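Local coordinates for protein extracellular ligand-binding receptor (Desulfitobacterium hafniense, PDB 4Q6B) that binds leucine and probably serves as the extracellular substrate-binding component of an ABC transporter for amino acids, at residues V15-F19 against A20-D24; A57-E60 against K61-I65. All blocks are in the same frame, centred on the assembly; numbering follows the deposited sequence.

Contact 1. Residues V15-F19 against A20-D24; sequences VAWPF and ASLDD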
# COMPACT_ATOMS: atom_id res chain seq x y z
N VAL A 15 9.29 12.79 -6.78
CA VAL A 15 8.57 11.50 -6.74
C VAL A 15 9.60 10.45 -7.15
O VAL A 15 10.26 10.59 -8.17
CB VAL A 15 7.38 11.43 -7.73
CG1 VAL A 15 6.65 10.09 -7.55
CG2 VAL A 15 6.41 12.68 -7.53
N ALA A 16 9.69 9.37 -6.36
CA ALA A 16 10.59 8.25 -6.64
C ALA A 16 9.72 6.99 -6.77
O ALA A 16 9.00 6.63 -5.82
CB ALA A 16 11.58 8.09 -5.49
N TRP A 17 9.78 6.32 -7.94
CA TRP A 17 8.88 5.20 -8.23
C TRP A 17 9.46 4.37 -9.33
O TRP A 17 10.26 4.89 -10.09
CB TRP A 17 7.50 5.74 -8.72
CG TRP A 17 6.35 4.77 -8.64
CD1 TRP A 17 5.75 4.16 -9.68
CD2 TRP A 17 5.63 4.40 -7.46
NE1 TRP A 17 4.68 3.37 -9.22
CE2 TRP A 17 4.59 3.52 -7.86
CE3 TRP A 17 5.75 4.76 -6.10
CZ2 TRP A 17 3.66 2.98 -6.95
CZ3 TRP A 17 4.84 4.21 -5.19
CH2 TRP A 17 3.82 3.34 -5.62
N PRO A 18 9.10 3.08 -9.43
CA PRO A 18 9.62 2.32 -10.56
C PRO A 18 8.72 2.58 -11.78
O PRO A 18 8.00 1.69 -12.25
CB PRO A 18 9.52 0.86 -10.10
CG PRO A 18 9.25 0.93 -8.62
CD PRO A 18 8.53 2.20 -8.39
N PHE A 19 8.80 3.81 -12.31
CA PHE A 19 7.87 4.27 -13.34
C PHE A 19 7.88 3.40 -14.59
O PHE A 19 6.80 3.01 -15.11
CB PHE A 19 8.18 5.72 -13.76
CG PHE A 19 7.78 6.75 -12.73
CD1 PHE A 19 6.43 7.05 -12.51
CD2 PHE A 19 8.75 7.43 -11.99
CE1 PHE A 19 6.05 8.00 -11.58
CE2 PHE A 19 8.39 8.38 -11.05
CZ PHE A 19 7.03 8.67 -10.83
N ALA A 20 9.06 3.09 -15.10
CA ALA A 20 9.12 2.36 -16.35
C ALA A 20 8.68 0.90 -16.28
O ALA A 20 8.19 0.33 -17.27
CB ALA A 20 10.55 2.47 -16.97
N SER A 21 8.90 0.25 -15.15
CA SER A 21 8.62 -1.17 -15.06
C SER A 21 7.17 -1.49 -14.67
O SER A 21 6.75 -2.65 -14.77
CB SER A 21 9.63 -1.86 -14.14
OG SER A 21 9.67 -1.21 -12.90
N LEU A 22 6.42 -0.49 -14.23
CA LEU A 22 5.04 -0.75 -13.80
C LEU A 22 3.99 -0.02 -14.61
O LEU A 22 4.05 1.21 -14.77
CB LEU A 22 4.88 -0.34 -12.34
CG LEU A 22 5.75 -1.10 -11.36
CD1 LEU A 22 5.77 -0.37 -10.08
CD2 LEU A 22 5.27 -2.52 -11.16
N ASP A 23 2.97 -0.78 -15.05
CA ASP A 23 1.81 -0.23 -15.74
C ASP A 23 0.70 -0.01 -14.74
O ASP A 23 -0.40 -0.53 -14.92
CB ASP A 23 1.27 -1.22 -16.78
CG ASP A 23 2.36 -1.82 -17.66
OD1 ASP A 23 2.42 -3.08 -17.74
OD2 ASP A 23 3.13 -1.05 -18.28
N ASP A 24 0.96 0.76 -13.69
CA ASP A 24 0.01 0.81 -12.57
C ASP A 24 -0.79 2.11 -12.46
O ASP A 24 -1.44 2.36 -11.42
CB ASP A 24 0.80 0.57 -11.29
CG ASP A 24 1.85 1.64 -11.05
OD1 ASP A 24 2.03 2.56 -11.92
OD2 ASP A 24 2.47 1.59 -9.97

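Contact 2. Residues A57-E60 against K61-I65; sequences AELE and KGLAI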
# COMPACT_ATOMS: atom_id res chain seq x y z
N ALA A 57 12.96 0.01 -8.84
CA ALA A 57 12.85 -0.98 -7.75
C ALA A 57 14.21 -1.57 -7.34
O ALA A 57 14.33 -2.77 -6.97
CB ALA A 57 11.86 -2.10 -8.13
N GLU A 58 15.24 -0.73 -7.37
CA GLU A 58 16.59 -1.14 -6.95
C GLU A 58 17.08 -0.28 -5.79
O GLU A 58 16.94 0.94 -5.83
CB GLU A 58 17.58 -1.03 -8.12
CG GLU A 58 17.25 -2.02 -9.25
CD GLU A 58 18.14 -1.86 -10.48
OE1 GLU A 58 19.02 -0.97 -10.48
OE2 GLU A 58 17.94 -2.63 -11.45
N LEU A 59 17.58 -0.93 -4.74
CA LEU A 59 18.02 -0.23 -3.54
C LEU A 59 19.10 0.81 -3.86
O LEU A 59 19.02 1.95 -3.40
CB LEU A 59 18.57 -1.26 -2.50
CG LEU A 59 19.16 -0.62 -1.23
CD1 LEU A 59 18.13 0.16 -0.52
CD2 LEU A 59 19.75 -1.69 -0.34
N GLU A 60 20.07 0.45 -4.68
CA GLU A 60 21.22 1.37 -4.92
C GLU A 60 20.71 2.62 -5.64
O GLU A 60 21.07 3.75 -5.26
CB GLU A 60 22.37 0.74 -5.71
CG GLU A 60 23.05 -0.37 -4.94
CD GLU A 60 24.12 -1.10 -5.74
OE1 GLU A 60 24.68 -2.08 -5.19
OE2 GLU A 60 24.42 -0.69 -6.89
N LYS A 61 19.90 2.43 -6.68
CA LYS A 61 19.33 3.59 -7.36
C LYS A 61 18.41 4.41 -6.44
O LYS A 61 18.40 5.66 -6.49
CB LYS A 61 18.53 3.16 -8.61
CG LYS A 61 18.06 4.38 -9.42
CD LYS A 61 17.98 4.14 -10.91
CE LYS A 61 17.88 5.47 -11.66
NZ LYS A 61 17.13 5.26 -12.95
N GLY A 62 17.60 3.73 -5.64
CA GLY A 62 16.76 4.41 -4.65
C GLY A 62 17.48 5.31 -3.65
O GLY A 62 17.02 6.44 -3.38
N LEU A 63 18.57 4.83 -3.09
CA LEU A 63 19.38 5.64 -2.16
C LEU A 63 20.01 6.84 -2.88
O LEU A 63 20.13 7.92 -2.30
CB LEU A 63 20.47 4.79 -1.48
CG LEU A 63 19.87 3.63 -0.64
CD1 LEU A 63 20.96 2.83 0.01
CD2 LEU A 63 18.92 4.16 0.47
N ALA A 64 20.45 6.65 -4.12
CA ALA A 64 21.04 7.75 -4.90
C ALA A 64 20.01 8.84 -5.18
O ALA A 64 20.32 10.05 -5.11
CB ALA A 64 21.62 7.22 -6.20
N ILE A 65 18.79 8.43 -5.53
CA ILE A 65 17.69 9.35 -5.76
C ILE A 65 17.37 10.09 -4.48
O ILE A 65 17.16 11.35 -4.48
CB ILE A 65 16.46 8.57 -6.30
CG1 ILE A 65 16.72 8.18 -7.77
CG2 ILE A 65 15.13 9.36 -6.16
CD1 ILE A 65 15.71 7.18 -8.36
O HOH W 1 20.54 0.10 -8.63

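Contact 1. Residues V15-F19 against A20-D24
Trp17 NE1 donates to Asp24 OD2 at 2.9 Å, closing the loop that follows strand 10-17. The acceptor lies in the indole plane and uses its syn lone pair, although the carboxylate itself is turned 36° against the ring; the N-H...O angle of 150° is moderately bent. Trp17, Pro18 and Asp24 form the tightly packed, buried part. Asp24 CG sits between its own backbone N and carbonyl carbon (chi1 62°), which brings OD2 to the indole edge, while OD1 accepts from Phe26 N at the start of helix 26-39. Pro18 CD lies over one indole face, and Trp17 CB over the centre of the partly exposed Phe19 ring. Pro18 is the centre of an inverse gamma turn, which ends the strand and starts the link from strand 10-17 to helix 26-39, the first beta-alpha connection of this periplasmic-binding-protein lobe. Toward solvent the grip slackens. Pro18 O receives two weak bonds, from Ser21 N at 3.4 Å and Leu22 N at 3.3 Å. Ala20 and Ser21 are exposed there, and Ser21 OG comes within 3.5 Å of Pro18 CB. Leu22 is partly exposed; its CD1 branch rests on the proline ring, 3.9 Å from Pro18 CB.

Contact 2. Residues A57-E60 against K61-I65
Gly62 N donates to Glu58 O at 2.9 Å, an i to i+4 backbone bond repeated by Leu63 N to Leu59 O at 2.9 Å and by Ala64 N to Glu60 O at a longer 3.2 Å. Together the three hold the N-terminal end of helix 59-70. The first two are nearly straight, with N-H...O angles of 163° and 165°. Glu58 occupies the N-cap position. Its side chain reaches the helix start through water: the water donates to Glu58 OE1 at 2.6 Å and accepts, weakly, from Lys61 N at 3.1 Å, so an early helical N-H is linked indirectly to a carboxylate.

Between the two segments, apolar side-chain packing is limited to Leu59 and Leu63. Leu59 CD1 packs against Leu63 CG at 3.9 Å, and about equally close to Leu63 CD1. With chi1 at 176°, Leu59 carries CG trans to its amide nitrogen, which brings its end nearer to Leu63 although the CB bond starts away from it.

Charged groups look elsewhere. Glu58 OE1 and Lys61 NZ stay 7.0 Å apart; the ammonium instead forms a salt bridge with Glu56 and a hydrogen bond to Asp54 O, tying the helix to the end of strand 47-54, and on this same side Ile65 meets Asp55 in the loop after that strand. On another side of the helix, Leu59 and Leu63 both lean on Pro89 of helix 84-97, with Leu59 also touching Phe85.

Overall arrangement
Contacts 1 and 2 come in series along the chain, their centres 13 Å apart, within the lobe built on the five-stranded parallel sheet. Strands 10-17 and 47-54 are neighbours in that sheet: contact 1 takes in the last residues of the first and the loop after it, and contact 2 begins the helix that follows the second. They touch directly, Pro18 CB lying 3.8 Å from Ala57 N and Ala16 CB 3.8 Å from Ile65 CG2. The bound leucine is about 6 Å from the Trp17 side chain but about 12 Å from that of Leu59. Contact 1 probably lies just behind the border of the ligand cleft, since Trp17 packs on Ala105, a residue of the leucine pocket, whereas contact 2 lies farther out, on the lobe's surface.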